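Local coordinates for mandelate racemase / muconate lactonizing enzyme, C-terminal domain protein (Pseudovibrio sp. JE062, PDB 4JHM) that is of unknown function but belongs to the mandelate racemase / muconate lactonizing enzyme family of the enolase superfamily, at residues 233-247 with 261-273. Sequence-based numbering, arbitrary orientation.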
ATOM      1  N   TYR A 233      18.442  -0.874   0.875  1.00 52.97           N
ATOM      2  CA  TYR A 233      18.400  -1.780   2.016  1.00 51.32           C
ATOM      3  C   TYR A 233      17.146  -2.668   1.954  1.00 54.26           C
ATOM      4  O   TYR A 233      17.221  -3.882   2.144  1.00 55.46           O
ATOM      5  CB  TYR A 233      18.409  -0.990   3.317  1.00 51.59           C
ATOM      6  CG  TYR A 233      19.775  -0.784   3.933  1.00 54.43           C
ATOM      7  CD1 TYR A 233      20.315  -1.733   4.786  1.00 54.63           C
ATOM      8  CD2 TYR A 233      20.510   0.371   3.692  1.00 55.28           C
ATOM      9  CE1 TYR A 233      21.556  -1.556   5.365  1.00 54.53           C
ATOM     10  CE2 TYR A 233      21.754   0.558   4.273  1.00 57.74           C
ATOM     11  CZ  TYR A 233      22.272  -0.412   5.110  1.00 57.64           C
ATOM     12  OH  TYR A 233      23.508  -0.251   5.702  1.00 54.72           O
ATOM     13  N   GLN A 234      15.998  -2.057   1.681  1.00 52.93           N
ATOM     14  CA  GLN A 234      14.746  -2.797   1.557  1.00 53.04           C
ATOM     15  C   GLN A 234      14.859  -3.916   0.531  1.00 53.30           C
ATOM     16  O   GLN A 234      14.338  -5.017   0.740  1.00 51.42           O
ATOM     17  CB  GLN A 234      13.599  -1.862   1.170  1.00 51.82           C
ATOM     18  CG  GLN A 234      13.127  -0.974   2.310  1.00 56.62           C
ATOM     19  CD  GLN A 234      11.952  -0.095   1.921  1.00 57.67           C
ATOM     20  OE1 GLN A 234      12.002   0.610   0.920  1.00 61.92           O
ATOM     21  NE2 GLN A 234      10.891  -0.129   2.718  1.00 57.24           N
ATOM     22  N   ARG A 235      15.554  -3.631  -0.567  1.00 52.37           N
ATOM     23  CA  ARG A 235      15.660  -4.569  -1.685  1.00 51.21           C
ATOM     24  C   ARG A 235      16.663  -5.692  -1.384  1.00 50.67           C
ATOM     25  O   ARG A 235      16.441  -6.848  -1.752  1.00 43.64           O
ATOM     26  CB  ARG A 235      16.014  -3.801  -2.961  1.00 51.17           C
ATOM     27  CG  ARG A 235      16.689  -4.613  -4.049  1.00 52.71           C
ATOM     28  CD  ARG A 235      17.043  -3.737  -5.240  1.00 53.99           C
ATOM     29  NE  ARG A 235      16.119  -3.930  -6.355  1.00 54.59           N
ATOM     30  CZ  ARG A 235      16.433  -4.568  -7.474  1.00 56.36           C
ATOM     31  NH1 ARG A 235      15.533  -4.707  -8.429  1.00 55.02           N
ATOM     32  NH2 ARG A 235      17.652  -5.070  -7.639  1.00 63.28           N
ATOM     33  N   LEU A 236      17.752  -5.365  -0.695  1.00 51.01           N
ATOM     34  CA  LEU A 236      18.679  -6.399  -0.214  1.00 53.31           C
ATOM     35  C   LEU A 236      17.997  -7.387   0.734  1.00 53.46           C
ATOM     36  O   LEU A 236      18.137  -8.603   0.584  1.00 50.38           O
ATOM     37  CB  LEU A 236      19.877  -5.768   0.497  1.00 53.11           C
ATOM     38  CG  LEU A 236      20.925  -5.146  -0.423  1.00 53.05           C
ATOM     39  CD1 LEU A 236      21.984  -4.428   0.396  1.00 54.10           C
ATOM     40  CD2 LEU A 236      21.545  -6.215  -1.306  1.00 49.96           C
ATOM     41  N   VAL A 237      17.268  -6.856   1.714  1.00 55.05           N
ATOM     42  CA  VAL A 237      16.553  -7.680   2.686  1.00 53.60           C
ATOM     43  C   VAL A 237      15.387  -8.433   2.046  1.00 52.09           C
ATOM     44  O   VAL A 237      15.010  -9.514   2.500  1.00 52.22           O
ATOM     45  CB  VAL A 237      16.020  -6.827   3.859  1.00 53.61           C
ATOM     46  CG1 VAL A 237      15.037  -7.619   4.708  1.00 50.54           C
ATOM     47  CG2 VAL A 237      17.175  -6.327   4.715  1.00 55.98           C
ATOM     48  N   ALA A 238      14.816  -7.870   0.991  1.00 49.95           N
ATOM     49  CA  ALA A 238      13.626  -8.465   0.395  1.00 49.46           C
ATOM     50  C   ALA A 238      13.971  -9.534  -0.633  1.00 50.13           C
ATOM     51  O   ALA A 238      13.132 -10.370  -0.955  1.00 51.85           O
ATOM     52  CB  ALA A 238      12.755  -7.390  -0.235  1.00 46.23           C
ATOM     53  N   ASN A 239      15.198  -9.510  -1.146  1.00 51.92           N
ATOM     54  CA  ASN A 239      15.576 -10.414  -2.226  1.00 55.21           C
ATOM     55  C   ASN A 239      16.672 -11.423  -1.874  1.00 57.13           C
ATOM     56  O   ASN A 239      17.134 -12.155  -2.747  1.00 59.95           O
ATOM     57  CB  ASN A 239      15.977  -9.618  -3.466  1.00 59.18           C
ATOM     58  CG  ASN A 239      14.788  -8.997  -4.166  1.00 59.48           C
ATOM     59  OD1 ASN A 239      14.225  -9.580  -5.089  1.00 68.22           O
ATOM     60  ND2 ASN A 239      14.389  -7.818  -3.720  1.00 60.77           N
ATOM     61  N   THR A 240      17.081 -11.460  -0.607  1.00 57.48           N
ATOM     62  CA  THR A 240      18.007 -12.481  -0.118  1.00 60.85           C
ATOM     63  C   THR A 240      17.617 -12.903   1.290  1.00 61.51           C
ATOM     64  O   THR A 240      16.778 -12.272   1.927  1.00 63.36           O
ATOM     65  CB  THR A 240      19.466 -11.985  -0.061  1.00 66.37           C
ATOM     66  OG1 THR A 240      19.692 -11.281   1.170  1.00 68.07           O
ATOM     67  CG2 THR A 240      19.794 -11.082  -1.247  1.00 67.25           C
ATOM     68  N   ASP A 241      18.246 -13.968   1.775  1.00 65.55           N
ATOM     69  CA  ASP A 241      18.011 -14.450   3.132  1.00 65.86           C
ATOM     70  C   ASP A 241      19.181 -14.084   4.042  1.00 67.08           C
ATOM     71  O   ASP A 241      19.194 -14.404   5.230  1.00 70.26           O
ATOM     72  CB  ASP A 241      17.786 -15.961   3.113  1.00 63.63           C
ATOM     73  CG  ASP A 241      16.513 -16.347   2.381  1.00 69.88           C
ATOM     74  OD1 ASP A 241      15.622 -15.479   2.228  1.00 78.24           O
ATOM     75  OD2 ASP A 241      16.399 -17.516   1.958  1.00 71.99           O
ATOM     76  N   LEU A 242      20.160 -13.395   3.471  1.00 64.89           N
ATOM     77  CA  LEU A 242      21.341 -12.978   4.203  1.00 61.06           C
ATOM     78  C   LEU A 242      20.993 -11.850   5.169  1.00 61.12           C
ATOM     79  O   LEU A 242      20.303 -10.898   4.799  1.00 63.93           O
ATOM     80  CB  LEU A 242      22.399 -12.498   3.210  1.00 60.49           C
ATOM     81  CG  LEU A 242      23.742 -12.038   3.769  1.00 58.49           C
ATOM     82  CD1 LEU A 242      24.538 -13.237   4.253  1.00 58.57           C
ATOM     83  CD2 LEU A 242      24.511 -11.265   2.708  1.00 58.42           C
ATOM     84  N   GLU A 243      21.473 -11.953   6.404  1.00 57.22           N
ATOM     85  CA  GLU A 243      21.292 -10.883   7.381  1.00 58.30           C
ATOM     86  C   GLU A 243      21.949  -9.595   6.875  1.00 60.29           C
ATOM     87  O   GLU A 243      23.143  -9.581   6.572  1.00 56.84           O
ATOM     88  CB  GLU A 243      21.891 -11.294   8.733  1.00 62.59           C
ATOM     89  CG  GLU A 243      21.724 -10.277   9.859  1.00 63.48           C
ATOM     90  CD  GLU A 243      22.167 -10.820  11.210  1.00 62.91           C
ATOM     91  OE1 GLU A 243      22.542 -12.011  11.277  1.00 63.74           O
ATOM     92  OE2 GLU A 243      22.142 -10.059  12.205  1.00 56.21           O
ATOM     93  N   ILE A 244      21.164  -8.525   6.767  1.00 59.94           N
ATOM     94  CA  ILE A 244      21.678  -7.228   6.332  1.00 59.40           C
ATOM     95  C   ILE A 244      21.632  -6.244   7.492  1.00 60.64           C
ATOM     96  O   ILE A 244      20.561  -5.984   8.043  1.00 61.33           O
ATOM     97  CB  ILE A 244      20.850  -6.660   5.166  1.00 59.35           C
ATOM     98  CG1 ILE A 244      20.767  -7.676   4.024  1.00 62.40           C
ATOM     99  CG2 ILE A 244      21.441  -5.350   4.676  1.00 57.35           C
ATOM    100  CD1 ILE A 244      22.108  -8.159   3.522  1.00 63.38           C
ATOM    101  N   SER A 245      22.789  -5.696   7.859  1.00 56.12           N
ATOM    102  CA  SER A 245      22.886  -4.841   9.036  1.00 57.38           C
ATOM    103  C   SER A 245      23.320  -3.425   8.673  1.00 57.34           C
ATOM    104  O   SER A 245      23.973  -3.217   7.659  1.00 59.80           O
ATOM    105  CB  SER A 245      23.867  -5.445  10.033  1.00 58.02           C
ATOM    106  OG  SER A 245      23.554  -5.045  11.355  1.00 63.21           O
ATOM    107  N   SER A 246      22.954  -2.452   9.505  1.00 61.20           N
ATOM    108  CA  SER A 246      23.310  -1.053   9.247  1.00 64.86           C
ATOM    109  C   SER A 246      24.751  -0.783   9.656  1.00 63.19           C
ATOM    110  O   SER A 246      25.422  -1.655  10.204  1.00 61.03           O
ATOM    111  CB  SER A 246      22.373  -0.098   9.999  1.00 66.31           C
ATOM    112  OG  SER A 246      22.646  -0.082  11.394  1.00 65.10           O
ATOM    113  N   HIS A 247      25.221   0.430   9.382  1.00 59.85           N
ATOM    114  CA  HIS A 247      26.553   0.854   9.793  1.00 60.10           C
ATOM    115  C   HIS A 247      26.565   1.120  11.296  1.00 62.00           C
ATOM    116  O   HIS A 247      27.607   1.034  11.941  1.00 66.05           O
ATOM    117  CB  HIS A 247      26.972   2.105   9.018  1.00 64.27           C
ATOM    118  CG  HIS A 247      28.248   2.718   9.501  1.00 66.28           C
ATOM    119  ND1 HIS A 247      29.478   2.380   8.984  1.00 68.99           N
ATOM    120  CD2 HIS A 247      28.484   3.655  10.450  1.00 71.23           C
ATOM    121  CE1 HIS A 247      30.418   3.077   9.596  1.00 77.57           C
ATOM    122  NE2 HIS A 247      29.842   3.858  10.492  1.00 75.81           N
ATOM    123  N   LEU A 261      12.859  -1.070  11.028  1.00 60.14           N
ATOM    124  CA  LEU A 261      12.323  -2.405  11.209  1.00 62.15           C
ATOM    125  C   LEU A 261      10.910  -2.488  10.628  1.00 61.36           C
ATOM    126  O   LEU A 261      10.571  -3.456   9.949  1.00 68.24           O
ATOM    127  CB  LEU A 261      12.336  -2.776  12.693  1.00 62.02           C
ATOM    128  CG  LEU A 261      13.732  -2.852  13.316  1.00 57.34           C
ATOM    129  CD1 LEU A 261      13.648  -3.176  14.799  1.00 60.81           C
ATOM    130  CD2 LEU A 261      14.571  -3.895  12.602  1.00 57.43           C
ATOM    131  N   SER A 262      10.104  -1.458  10.873  1.00 59.29           N
ATOM    132  CA  SER A 262       8.721  -1.415  10.390  1.00 63.86           C
ATOM    133  C   SER A 262       8.599  -1.472   8.868  1.00 61.53           C
ATOM    134  O   SER A 262       7.591  -1.938   8.346  1.00 62.31           O
ATOM    135  CB  SER A 262       8.017  -0.153  10.893  1.00 66.29           C
ATOM    136  OG  SER A 262       7.613  -0.304  12.242  1.00 72.80           O
ATOM    137  N   THR A 263       9.619  -0.997   8.161  1.00 60.04           N
ATOM    138  CA  THR A 263       9.567  -0.936   6.705  1.00 58.21           C
ATOM    139  C   THR A 263      10.501  -1.951   6.042  1.00 57.66           C
ATOM    140  O   THR A 263      10.684  -1.928   4.822  1.00 56.49           O
ATOM    141  CB  THR A 263       9.898   0.483   6.199  1.00 58.51           C
ATOM    142  OG1 THR A 263      11.186   0.886   6.682  1.00 55.06           O
ATOM    143  CG2 THR A 263       8.862   1.469   6.687  1.00 55.86           C
ATOM    144  N   GLY A 264      11.092  -2.833   6.846  1.00 52.48           N
ATOM    145  CA  GLY A 264      11.918  -3.921   6.321  1.00 52.76           C
ATOM    146  C   GLY A 264      13.264  -3.492   5.758  1.00 56.02           C
ATOM    147  O   GLY A 264      13.749  -4.068   4.785  1.00 58.41           O
HETATM  148  N   MSE A 265      13.878  -2.489   6.377  1.00 55.16           N
HETATM  149  CA  MSE A 265      15.204  -2.030   5.975  1.00 54.48           C
HETATM  150  C   MSE A 265      16.301  -2.910   6.499  1.00 52.54           C
HETATM  151  O   MSE A 265      17.346  -3.041   5.860  1.00 48.02           O
HETATM  152  CB  MSE A 265      15.449  -0.643   6.546  1.00 56.25           C
HETATM  153  CG  MSE A 265      14.464   0.359   5.964  1.00 59.74           C
HETATM  154 SE   MSE A 265      15.059   2.168   6.430  1.00 62.85          SE
HETATM  155  CE  MSE A 265      13.386   3.084   5.952  1.00 70.30           C
ATOM    156  N   TRP A 266      16.079  -3.509   7.668  1.00 50.56           N
ATOM    157  CA  TRP A 266      17.117  -4.259   8.367  1.00 50.18           C
ATOM    158  C   TRP A 266      16.699  -5.673   8.742  1.00 52.56           C
ATOM    159  O   TRP A 266      15.526  -5.936   9.005  1.00 55.31           O
ATOM    160  CB  TRP A 266      17.479  -3.548   9.663  1.00 53.48           C
ATOM    161  CG  TRP A 266      17.939  -2.134   9.520  1.00 55.52           C
ATOM    162  CD1 TRP A 266      18.500  -1.553   8.424  1.00 57.16           C
ATOM    163  CD2 TRP A 266      17.923  -1.132  10.541  1.00 55.37           C
ATOM    164  NE1 TRP A 266      18.813  -0.241   8.693  1.00 60.11           N
ATOM    165  CE2 TRP A 266      18.469   0.039   9.988  1.00 56.37           C
ATOM    166  CE3 TRP A 266      17.488  -1.110  11.867  1.00 56.09           C
ATOM    167  CZ2 TRP A 266      18.595   1.215  10.715  1.00 55.92           C
ATOM    168  CZ3 TRP A 266      17.610   0.059  12.584  1.00 56.18           C
ATOM    169  CH2 TRP A 266      18.161   1.205  12.008  1.00 57.92           C
ATOM    170  N   SER A 267      17.677  -6.572   8.807  1.00 55.51           N
ATOM    171  CA  SER A 267      17.473  -7.916   9.359  1.00 53.94           C
ATOM    172  C   SER A 267      17.788  -7.938  10.857  1.00 55.18           C
ATOM    173  O   SER A 267      17.435  -8.880  11.568  1.00 61.68           O
ATOM    174  CB  SER A 267      18.370  -8.918   8.647  1.00 54.41           C
ATOM    175  OG  SER A 267      18.263  -8.784   7.246  1.00 60.30           O
ATOM    176  N   ASP A 268      18.472  -6.901  11.326  1.00 56.74           N
ATOM    177  CA  ASP A 268      18.734  -6.711  12.751  1.00 57.44           C
ATOM    178  C   ASP A 268      18.778  -5.219  13.024  1.00 61.24           C
ATOM    179  O   ASP A 268      18.418  -4.414  12.162  1.00 65.03           O
ATOM    180  CB  ASP A 268      20.056  -7.366  13.163  1.00 56.59           C
ATOM    181  CG  ASP A 268      21.258  -6.818  12.401  1.00 59.96           C
ATOM    182  OD1 ASP A 268      21.272  -5.615  12.051  1.00 60.01           O
ATOM    183  OD2 ASP A 268      22.204  -7.600  12.156  1.00 61.55           O
ATOM    184  N   VAL A 269      19.202  -4.838  14.220  1.00 58.56           N
ATOM    185  CA  VAL A 269      19.498  -3.437  14.475  1.00 57.57           C
ATOM    186  C   VAL A 269      20.857  -3.359  15.132  1.00 58.36           C
ATOM    187  O   VAL A 269      21.217  -4.214  15.938  1.00 70.76           O
ATOM    188  CB  VAL A 269      18.400  -2.725  15.298  1.00 57.08           C
ATOM    189  CG1 VAL A 269      17.387  -3.722  15.825  1.00 63.59           C
ATOM    190  CG2 VAL A 269      19.002  -1.888  16.421  1.00 56.30           C
ATOM    191  N   ARG A 270      21.622  -2.347  14.753  1.00 53.43           N
ATOM    192  CA  ARG A 270      22.988  -2.217  15.214  1.00 52.70           C
ATOM    193  C   ARG A 270      23.171  -0.844  15.820  1.00 52.55           C
ATOM    194  O   ARG A 270      23.082   0.166  15.131  1.00 49.92           O
ATOM    195  CB  ARG A 270      23.959  -2.428  14.059  1.00 52.33           C
ATOM    196  CG  ARG A 270      25.387  -2.000  14.358  1.00 60.62           C
ATOM    197  CD  ARG A 270      26.279  -2.262  13.158  1.00 64.13           C
ATOM    198  NE  ARG A 270      25.991  -3.587  12.619  1.00 64.87           N
ATOM    199  CZ  ARG A 270      26.449  -4.715  13.145  1.00 65.02           C
ATOM    200  NH1 ARG A 270      27.237  -4.677  14.210  1.00 66.03           N
ATOM    201  NH2 ARG A 270      26.119  -5.881  12.606  1.00 67.25           N
ATOM    202  N   GLN A 271      23.412  -0.823  17.123  1.00 55.03           N
ATOM    203  CA  GLN A 271      23.600   0.414  17.844  1.00 57.88           C
ATOM    204  C   GLN A 271      24.794   0.270  18.749  1.00 64.04           C
ATOM    205  O   GLN A 271      25.243  -0.837  19.035  1.00 69.12           O
ATOM    206  CB  GLN A 271      22.380   0.731  18.696  1.00 59.44           C
ATOM    207  CG  GLN A 271      21.117   0.993  17.905  1.00 63.43           C
ATOM    208  CD  GLN A 271      21.074   2.389  17.337  1.00 66.05           C
ATOM    209  OE1 GLN A 271      21.817   2.715  16.415  1.00 68.87           O
ATOM    210  NE2 GLN A 271      20.196   3.227  17.886  1.00 64.81           N
ATOM    211  N   ASP A 272      25.297   1.409  19.199  1.00 69.02           N
ATOM    212  CA  ASP A 272      26.392   1.465  20.140  1.00 64.10           C
ATOM    213  C   ASP A 272      25.902   2.336  21.282  1.00 62.13           C
ATOM    214  O   ASP A 272      25.369   3.424  21.058  1.00 63.49           O
ATOM    215  CB  ASP A 272      27.622   2.074  19.466  1.00 67.77           C
ATOM    216  CG  ASP A 272      28.865   1.997  20.325  1.00 72.10           C
ATOM    217  OD1 ASP A 272      28.748   1.753  21.543  1.00 71.39           O
ATOM    218  OD2 ASP A 272      29.968   2.186  19.772  1.00 79.95           O
ATOM    219  N   ALA A 273      26.053   1.849  22.505  1.00 59.87           N
ATOM    220  CA  ALA A 273      25.594   2.582  23.668  1.00 58.92           C
ATOM    221  C   ALA A 273      26.314   3.920  23.765  1.00 61.62           C
ATOM    222  O   ALA A 273      25.750   4.899  24.243  1.00 67.63           O
ATOM    223  CB  ALA A 273      25.821   1.762  24.926  1.00 61.43           C
TER
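Ser-267 pairs with Ile-244 through the backbone, its N donating to Ile-244 O at 3.0 Å, while residues 264-265 run past helix 230-239, where the CA atoms of Gln-234 and Met-265 come within 4.5 Å. The side chain of Ser-267 completes the pairing: with OG anti to its carbonyl carbon (chi1 -49°), the hydroxyl accepts a nearly straight bond from Ile-244 N, so one serine serves both backbone groups of one residue. Further along, Ser-245 OG is a shared node. It donates to Asp-268 OD1 and accepts from Arg-270 NH2 at 3.0 Å, with a weak second bond from NE; OG is tilted about 25° from the guanidinium plane. Glu-243 reaches Asp-268 with an extended chain, OE2 to OD2 2.5 Å, their carboxylate planes 72° apart. On the helix side, the edge of Trp-266 points at the face of Tyr-233 in an offset edge-to-face pair, centroids 5.6 Å apart. Past the end of the strand, Ser-246 CB packs against the rim of the indole, 3.8 Å from Trp-266 NE1. Gln-234 NE2 bonds Thr-263 O at 2.8 Å, just before Gly-264, whose positive phi closes helix 254-262 in a Schellman motif. Strand 243-245 also bonds to parallel strand 220-222, placing this alpha/beta junction in the modified TIM barrel typical of the enolase superfamily.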